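Local structure of DUF309 domain-containing protein (2CWY) at residues Gly33-Leu45 / Ala65-Leu79. The protein is of unknown function, a small, all-helical member of the DUF309 family. Sequence-based numbering, arbitrary orientation.
Sequences GEERRLLQGVILL and AEARLEGLPCPLMGL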
ATOM      1  N   GLY A  33      15.546  -2.609  -3.542  1.00 11.83           N
ATOM      2  CA  GLY A  33      14.958  -3.464  -4.560  1.00 12.16           C
ATOM      3  C   GLY A  33      13.481  -3.791  -4.467  1.00 12.09           C
ATOM      4  O   GLY A  33      12.639  -2.895  -4.377  1.00 13.05           O
ATOM      5  N   GLU A  34      13.176  -5.086  -4.494  1.00 12.04           N
ATOM      6  CA  GLU A  34      11.795  -5.569  -4.437  1.00 14.33           C
ATOM      7  C   GLU A  34      11.037  -5.149  -3.187  1.00 12.98           C
ATOM      8  O   GLU A  34       9.849  -4.825  -3.255  1.00 13.73           O
ATOM      9  CB  GLU A  34      11.766  -7.086  -4.532  1.00 14.60           C
ATOM     10  CG  GLU A  34      12.316  -7.635  -5.814  1.00 17.34           C
ATOM     11  CD  GLU A  34      12.519  -9.129  -5.732  1.00 20.56           C
ATOM     12  OE1 GLU A  34      13.379  -9.572  -4.942  1.00 23.71           O
ATOM     13  OE2 GLU A  34      11.818  -9.866  -6.443  1.00 24.58           O
ATOM     14  N   GLU A  35      11.716  -5.207  -2.048  1.00 12.61           N
ATOM     15  CA  GLU A  35      11.128  -4.812  -0.777  1.00 13.07           C
ATOM     16  C   GLU A  35      10.748  -3.330  -0.794  1.00 13.14           C
ATOM     17  O   GLU A  35       9.669  -2.953  -0.330  1.00 10.08           O
ATOM     18  CB  GLU A  35      12.120  -5.089   0.351  1.00 13.06           C
ATOM     19  CG  GLU A  35      12.320  -6.576   0.638  1.00 16.47           C
ATOM     20  CD  GLU A  35      12.961  -7.340  -0.521  1.00 20.57           C
ATOM     21  OE1 GLU A  35      12.531  -8.484  -0.770  1.00 22.95           O
ATOM     22  OE2 GLU A  35      13.889  -6.812  -1.178  1.00 20.27           O
ATOM     23  N   ARG A  36      11.631  -2.490  -1.337  1.00 11.38           N
ATOM     24  CA  ARG A  36      11.360  -1.057  -1.393  1.00 10.15           C
ATOM     25  C   ARG A  36      10.170  -0.812  -2.322  1.00 10.39           C
ATOM     26  O   ARG A  36       9.302   0.012  -2.034  1.00  9.14           O
ATOM     27  CB  ARG A  36      12.605  -0.273  -1.874  1.00 10.11           C
ATOM     28  CG  ARG A  36      12.585   1.230  -1.529  1.00 12.44           C
ATOM     29  CD  ARG A  36      13.765   2.002  -2.162  1.00 14.85           C
ATOM     30  NE  ARG A  36      13.721   3.439  -1.871  1.00 17.00           N
ATOM     31  CZ  ARG A  36      14.245   4.013  -0.790  1.00 18.48           C
ATOM     32  NH1 ARG A  36      14.874   3.284   0.121  1.00 19.23           N
ATOM     33  NH2 ARG A  36      14.131   5.325  -0.609  1.00 19.28           N
ATOM     34  N   ARG A  37      10.103  -1.554  -3.424  1.00  9.40           N
ATOM     35  CA  ARG A  37       8.994  -1.381  -4.351  1.00 10.53           C
ATOM     36  C   ARG A  37       7.679  -1.773  -3.677  1.00 10.05           C
ATOM     37  O   ARG A  37       6.670  -1.067  -3.782  1.00  9.84           O
ATOM     38  CB  ARG A  37       9.229  -2.227  -5.613  1.00 11.41           C
ATOM     39  CG  ARG A  37      10.197  -1.575  -6.604  1.00 14.56           C
ATOM     40  CD  ARG A  37      10.605  -2.561  -7.684  1.00 17.86           C
ATOM     41  NE  ARG A  37       9.441  -3.132  -8.354  1.00 21.83           N
ATOM     42  CZ  ARG A  37       9.454  -4.297  -8.989  1.00 24.21           C
ATOM     43  NH1 ARG A  37      10.576  -5.008  -9.037  1.00 24.99           N
ATOM     44  NH2 ARG A  37       8.348  -4.757  -9.558  1.00 25.70           N
ATOM     45  N   LEU A  38       7.696  -2.901  -2.974  1.00  9.01           N
ATOM     46  CA  LEU A  38       6.507  -3.354  -2.288  1.00  8.76           C
ATOM     47  C   LEU A  38       6.027  -2.311  -1.282  1.00  8.55           C
ATOM     48  O   LEU A  38       4.847  -1.976  -1.250  1.00  9.05           O
ATOM     49  CB  LEU A  38       6.780  -4.663  -1.563  1.00  9.52           C
ATOM     50  CG  LEU A  38       5.633  -5.067  -0.635  1.00 10.58           C
ATOM     51  CD1 LEU A  38       4.441  -5.541  -1.465  1.00 11.25           C
ATOM     52  CD2 LEU A  38       6.096  -6.135   0.289  1.00 12.40           C
ATOM     53  N   LEU A  39       6.939  -1.801  -0.455  1.00  8.53           N
ATOM     54  CA  LEU A  39       6.558  -0.806   0.555  1.00  9.08           C
ATOM     55  C   LEU A  39       5.965   0.454  -0.075  1.00  9.73           C
ATOM     56  O   LEU A  39       4.932   0.961   0.381  1.00  9.18           O
ATOM     57  CB  LEU A  39       7.769  -0.474   1.442  1.00  8.88           C
ATOM     58  CG  LEU A  39       8.174  -1.643   2.357  1.00  9.18           C
ATOM     59  CD1 LEU A  39       9.613  -1.483   2.811  1.00  9.50           C
ATOM     60  CD2 LEU A  39       7.228  -1.709   3.560  1.00  8.62           C
ATOM     61  N   GLN A  40       6.587   0.952  -1.138  1.00 10.20           N
ATOM     62  CA  GLN A  40       6.056   2.139  -1.780  1.00 10.32           C
ATOM     63  C   GLN A  40       4.702   1.862  -2.437  1.00  9.29           C
ATOM     64  O   GLN A  40       3.849   2.730  -2.469  1.00  8.01           O
ATOM     65  CB  GLN A  40       7.030   2.683  -2.814  1.00 10.57           C
ATOM     66  CG  GLN A  40       6.720   4.133  -3.162  1.00 14.75           C
ATOM     67  CD  GLN A  40       7.845   4.792  -3.912  1.00 16.84           C
ATOM     68  OE1 GLN A  40       8.342   4.251  -4.898  1.00 16.70           O
ATOM     69  NE2 GLN A  40       8.257   5.967  -3.452  1.00 15.60           N
ATOM     70  N   GLY A  41       4.514   0.649  -2.952  1.00  9.56           N
ATOM     71  CA  GLY A  41       3.252   0.290  -3.577  1.00  9.36           C
ATOM     72  C   GLY A  41       2.122   0.297  -2.557  1.00  9.81           C
ATOM     73  O   GLY A  41       1.046   0.835  -2.815  1.00  8.70           O
ATOM     74  N   VAL A  42       2.359  -0.303  -1.396  1.00  8.36           N
ATOM     75  CA  VAL A  42       1.349  -0.337  -0.334  1.00  8.31           C
ATOM     76  C   VAL A  42       1.075   1.103   0.147  1.00  8.15           C
ATOM     77  O   VAL A  42      -0.071   1.481   0.405  1.00  6.10           O
ATOM     78  CB  VAL A  42       1.827  -1.198   0.863  1.00  8.29           C
ATOM     79  CG1 VAL A  42       0.812  -1.117   2.018  1.00  7.66           C
ATOM     80  CG2 VAL A  42       2.007  -2.635   0.424  1.00  8.39           C
ATOM     81  N   ILE A  43       2.139   1.896   0.269  1.00  7.95           N
ATOM     82  CA  ILE A  43       2.002   3.283   0.681  1.00  7.45           C
ATOM     83  C   ILE A  43       1.106   4.041  -0.313  1.00  8.06           C
ATOM     84  O   ILE A  43       0.233   4.814   0.093  1.00  5.56           O
ATOM     85  CB  ILE A  43       3.393   3.974   0.762  1.00  8.25           C
ATOM     86  CG1 ILE A  43       4.089   3.598   2.078  1.00  3.41           C
ATOM     87  CG2 ILE A  43       3.241   5.488   0.624  1.00  8.42           C
ATOM     88  CD1 ILE A  43       5.534   4.047   2.138  1.00  6.19           C
ATOM     89  N   LEU A  44       1.316   3.810  -1.608  1.00  6.07           N
ATOM     90  CA  LEU A  44       0.535   4.500  -2.642  1.00  6.29           C
ATOM     91  C   LEU A  44      -0.927   4.045  -2.684  1.00  6.36           C
ATOM     92  O   LEU A  44      -1.808   4.824  -3.043  1.00  7.15           O
ATOM     93  CB  LEU A  44       1.207   4.310  -4.014  1.00  7.09           C
ATOM     94  CG  LEU A  44       2.546   5.055  -4.185  1.00  9.28           C
ATOM     95  CD1 LEU A  44       3.346   4.480  -5.372  1.00  8.45           C
ATOM     96  CD2 LEU A  44       2.252   6.535  -4.402  1.00 10.90           C
ATOM     97  N   LEU A  45      -1.186   2.789  -2.331  1.00  4.58           N
ATOM     98  CA  LEU A  45      -2.565   2.301  -2.289  1.00  5.26           C
ATOM     99  C   LEU A  45      -3.254   2.991  -1.108  1.00  7.39           C
ATOM    100  O   LEU A  45      -4.396   3.458  -1.221  1.00  6.58           O
ATOM    101  CB  LEU A  45      -2.604   0.785  -2.083  1.00  5.14           C
ATOM    102  CG  LEU A  45      -2.000  -0.061  -3.207  1.00  6.29           C
ATOM    103  CD1 LEU A  45      -2.186  -1.538  -2.875  1.00  8.31           C
ATOM    104  CD2 LEU A  45      -2.677   0.270  -4.522  1.00  7.72           C
ATOM    105  N   ALA A  65       1.132   2.851  -7.837  1.00  8.87           N
ATOM    106  CA  ALA A  65       1.263   1.648  -7.023  1.00  8.70           C
ATOM    107  C   ALA A  65       1.382   0.412  -7.917  1.00  9.76           C
ATOM    108  O   ALA A  65       2.213  -0.466  -7.679  1.00  8.56           O
ATOM    109  CB  ALA A  65       0.061   1.501  -6.100  1.00 11.02           C
ATOM    110  N   GLU A  66       0.539   0.334  -8.943  1.00 11.13           N
ATOM    111  CA  GLU A  66       0.574  -0.806  -9.851  1.00 11.75           C
ATOM    112  C   GLU A  66       1.928  -0.895 -10.543  1.00 12.09           C
ATOM    113  O   GLU A  66       2.469  -1.989 -10.719  1.00 11.31           O
ATOM    114  CB  GLU A  66      -0.563  -0.696 -10.873  1.00 15.15           C
ATOM    115  CG  GLU A  66      -1.950  -0.760 -10.204  1.00 16.79           C
ATOM    116  CD  GLU A  66      -3.114  -0.549 -11.161  1.00 20.40           C
ATOM    117  OE1 GLU A  66      -3.046   0.376 -11.998  1.00 20.90           O
ATOM    118  OE2 GLU A  66      -4.107  -1.300 -11.047  1.00 20.85           O
ATOM    119  N   ALA A  67       2.484   0.255 -10.912  1.00 11.85           N
ATOM    120  CA  ALA A  67       3.782   0.292 -11.574  1.00 14.47           C
ATOM    121  C   ALA A  67       4.870  -0.300 -10.676  1.00 14.93           C
ATOM    122  O   ALA A  67       5.773  -0.998 -11.142  1.00 16.72           O
ATOM    123  CB  ALA A  67       4.132   1.728 -11.943  1.00 16.56           C
ATOM    124  N   ARG A  68       4.778  -0.025  -9.382  1.00 12.58           N
ATOM    125  CA  ARG A  68       5.761  -0.531  -8.435  1.00 12.36           C
ATOM    126  C   ARG A  68       5.575  -2.016  -8.121  1.00 12.07           C
ATOM    127  O   ARG A  68       6.556  -2.749  -7.940  1.00 13.32           O
ATOM    128  CB  ARG A  68       5.667   0.242  -7.115  1.00 13.99           C
ATOM    129  CG  ARG A  68       5.736   1.760  -7.221  1.00 18.40           C
ATOM    130  CD  ARG A  68       7.153   2.287  -7.275  1.00 23.53           C
ATOM    131  NE  ARG A  68       7.167   3.751  -7.256  1.00 24.06           N
ATOM    132  CZ  ARG A  68       6.785   4.515  -8.277  1.00 26.95           C
ATOM    133  NH1 ARG A  68       6.362   3.955  -9.403  1.00 27.87           N
ATOM    134  NH2 ARG A  68       6.821   5.836  -8.168  1.00 24.33           N
ATOM    135  N   LEU A  69       4.321  -2.455  -8.034  1.00 11.27           N
ATOM    136  CA  LEU A  69       4.015  -3.843  -7.669  1.00 11.04           C
ATOM    137  C   LEU A  69       4.129  -4.827  -8.819  1.00 13.56           C
ATOM    138  O   LEU A  69       4.299  -6.033  -8.616  1.00 12.12           O
ATOM    139  CB  LEU A  69       2.607  -3.914  -7.065  1.00 11.59           C
ATOM    140  CG  LEU A  69       2.425  -3.059  -5.802  1.00  9.48           C
ATOM    141  CD1 LEU A  69       0.956  -2.886  -5.491  1.00 13.07           C
ATOM    142  CD2 LEU A  69       3.168  -3.712  -4.626  1.00  8.66           C
ATOM    143  N   GLU A  70       4.048  -4.300 -10.030  1.00 17.15           N
ATOM    144  CA  GLU A  70       4.129  -5.126 -11.223  1.00 20.42           C
ATOM    145  C   GLU A  70       5.372  -5.993 -11.276  1.00 18.73           C
ATOM    146  O   GLU A  70       6.489  -5.485 -11.224  1.00 18.96           O
ATOM    147  CB  GLU A  70       4.095  -4.244 -12.470  1.00 24.18           C
ATOM    148  CG  GLU A  70       4.164  -5.038 -13.768  1.00 29.67           C
ATOM    149  CD  GLU A  70       2.908  -5.855 -14.017  1.00 33.66           C
ATOM    150  OE1 GLU A  70       2.493  -6.618 -13.115  1.00 35.99           O
ATOM    151  OE2 GLU A  70       2.335  -5.733 -15.122  1.00 37.52           O
ATOM    152  N   GLY A  71       5.169  -7.305 -11.377  1.00 17.10           N
ATOM    153  CA  GLY A  71       6.290  -8.221 -11.485  1.00 16.01           C
ATOM    154  C   GLY A  71       6.896  -8.713 -10.186  1.00 16.10           C
ATOM    155  O   GLY A  71       7.828  -9.521 -10.205  1.00 16.34           O
ATOM    156  N   LEU A  72       6.393  -8.233  -9.053  1.00 12.95           N
ATOM    157  CA  LEU A  72       6.929  -8.680  -7.774  1.00 12.87           C
ATOM    158  C   LEU A  72       6.385 -10.059  -7.432  1.00 12.55           C
ATOM    159  O   LEU A  72       5.290 -10.439  -7.869  1.00 12.47           O
ATOM    160  CB  LEU A  72       6.527  -7.723  -6.644  1.00 11.46           C
ATOM    161  CG  LEU A  72       7.151  -6.329  -6.565  1.00 10.36           C
ATOM    162  CD1 LEU A  72       6.557  -5.599  -5.359  1.00  9.89           C
ATOM    163  CD2 LEU A  72       8.685  -6.433  -6.436  1.00 11.10           C
ATOM    164  N   PRO A  73       7.154 -10.848  -6.667  1.00 13.26           N
ATOM    165  CA  PRO A  73       6.619 -12.162  -6.317  1.00 14.04           C
ATOM    166  C   PRO A  73       5.558 -11.910  -5.239  1.00 14.23           C
ATOM    167  O   PRO A  73       5.560 -10.845  -4.617  1.00 11.39           O
ATOM    168  CB  PRO A  73       7.843 -12.899  -5.775  1.00 16.42           C
ATOM    169  CG  PRO A  73       8.714 -11.805  -5.254  1.00 16.24           C
ATOM    170  CD  PRO A  73       8.573 -10.731  -6.292  1.00 11.93           C
ATOM    171  N   CYS A  74       4.644 -12.858  -5.041  1.00 12.47           N
ATOM    172  CA  CYS A  74       3.611 -12.711  -4.011  1.00 14.25           C
ATOM    173  C   CYS A  74       3.397 -14.064  -3.335  1.00 14.42           C
ATOM    174  O   CYS A  74       3.244 -15.079  -4.007  1.00 15.10           O
ATOM    175  CB  CYS A  74       2.284 -12.223  -4.621  1.00 13.47           C
ATOM    176  SG  CYS A  74       0.971 -11.818  -3.403  1.00 14.86           S
ATOM    177  N   PRO A  75       3.395 -14.094  -1.992  1.00 15.39           N
ATOM    178  CA  PRO A  75       3.585 -12.913  -1.149  1.00 14.55           C
ATOM    179  C   PRO A  75       5.028 -12.429  -1.126  1.00 14.36           C
ATOM    180  O   PRO A  75       5.929 -13.068  -1.685  1.00 13.20           O
ATOM    181  CB  PRO A  75       3.115 -13.392   0.220  1.00 15.52           C
ATOM    182  CG  PRO A  75       3.516 -14.845   0.220  1.00 16.71           C
ATOM    183  CD  PRO A  75       3.075 -15.279  -1.171  1.00 16.21           C
ATOM    184  N   LEU A  76       5.233 -11.283  -0.489  1.00 11.90           N
ATOM    185  CA  LEU A  76       6.559 -10.701  -0.343  1.00 12.80           C
ATOM    186  C   LEU A  76       6.559 -10.003   1.009  1.00 12.25           C
ATOM    187  O   LEU A  76       5.596  -9.313   1.364  1.00 13.44           O
ATOM    188  CB  LEU A  76       6.849  -9.703  -1.466  1.00 14.37           C
ATOM    189  CG  LEU A  76       8.252  -9.107  -1.488  1.00 15.62           C
ATOM    190  CD1 LEU A  76       9.285 -10.220  -1.665  1.00 18.03           C
ATOM    191  CD2 LEU A  76       8.351  -8.091  -2.609  1.00 16.34           C
HETATM  192  N   MSE A  77       7.633 -10.205   1.767  1.00 11.49           N
HETATM  193  CA  MSE A  77       7.775  -9.616   3.100  1.00 13.85           C
HETATM  194  C   MSE A  77       6.686 -10.103   4.052  1.00 14.20           C
HETATM  195  O   MSE A  77       6.420  -9.465   5.064  1.00 14.61           O
HETATM  196  CB  MSE A  77       7.727  -8.083   3.026  1.00 15.54           C
HETATM  197  CG  MSE A  77       8.818  -7.443   2.199  1.00 19.10           C
HETATM  198 SE   MSE A  77       8.924  -5.528   2.568  1.00 22.98          SE
HETATM  199  CE  MSE A  77       9.870  -5.619   4.251  1.00 23.90           C
ATOM    200  N   GLY A  78       6.057 -11.229   3.716  1.00 15.13           N
ATOM    201  CA  GLY A  78       5.004 -11.785   4.550  1.00 15.63           C
ATOM    202  C   GLY A  78       3.633 -11.193   4.274  1.00 15.34           C
ATOM    203  O   GLY A  78       2.692 -11.401   5.048  1.00 16.30           O
ATOM    204  N   LEU A  79       3.512 -10.476   3.160  1.00 11.73           N
ATOM    205  CA  LEU A  79       2.259  -9.831   2.770  1.00 12.18           C
ATOM    206  C   LEU A  79       1.667 -10.322   1.439  1.00 11.19           C
ATOM    207  O   LEU A  79       2.367 -10.416   0.433  1.00 10.77           O
ATOM    208  CB  LEU A  79       2.467  -8.310   2.658  1.00 10.45           C
ATOM    209  CG  LEU A  79       1.266  -7.522   2.115  1.00 11.19           C
ATOM    210  CD1 LEU A  79       0.124  -7.569   3.126  1.00 12.06           C
ATOM    211  CD2 LEU A  79       1.683  -6.086   1.831  1.00  9.37           C
TER
HETATM  212  O   HOH W   1      10.876  -9.274  -8.623  1.00 27.32           O
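R37 reaches across to the C-terminal end of helix 59-69, where its NE donates to the carbonyl O of R68 at 2.9 Å, in the carbonyl plane, and NH2 adds a weak bond to the same oxygen. A bend at chi3 (55°) brings the guanidinium edge to that oxygen, which lies 18° out of its plane, while L72 CD2 lies over the centre of one face, 3.4 Å from R37 CZ. With an alanine in place of R37, the R68 carbonyl would probably lose this donor and a gap would be left beside L72. R68 in turn packs as a knob among R37, Q40, G41 and L44, its NE bonding Q40 OE1 (2.7 Å) in the guanidinium plane but from above the amide plane. In this all-helical fold segments 33-45 and 65-69 run antiparallel, their axes approaching to 8.1 Å; at G41 the CA lies against L69 CG. A65 CB wedges tightly against L45 CD2 (3.4 Å). Beyond the type II turn L69-L72, the loop wraps back over L38; with CG anti to the backbone N (chi1 170°), L38 sends CD1 to L69 CD2 and CD2 to selenomethionine M77 CG (3.6 Å). W81 also touches L38 and L69. The M77 selenium rests on E35 CB and L39 CG.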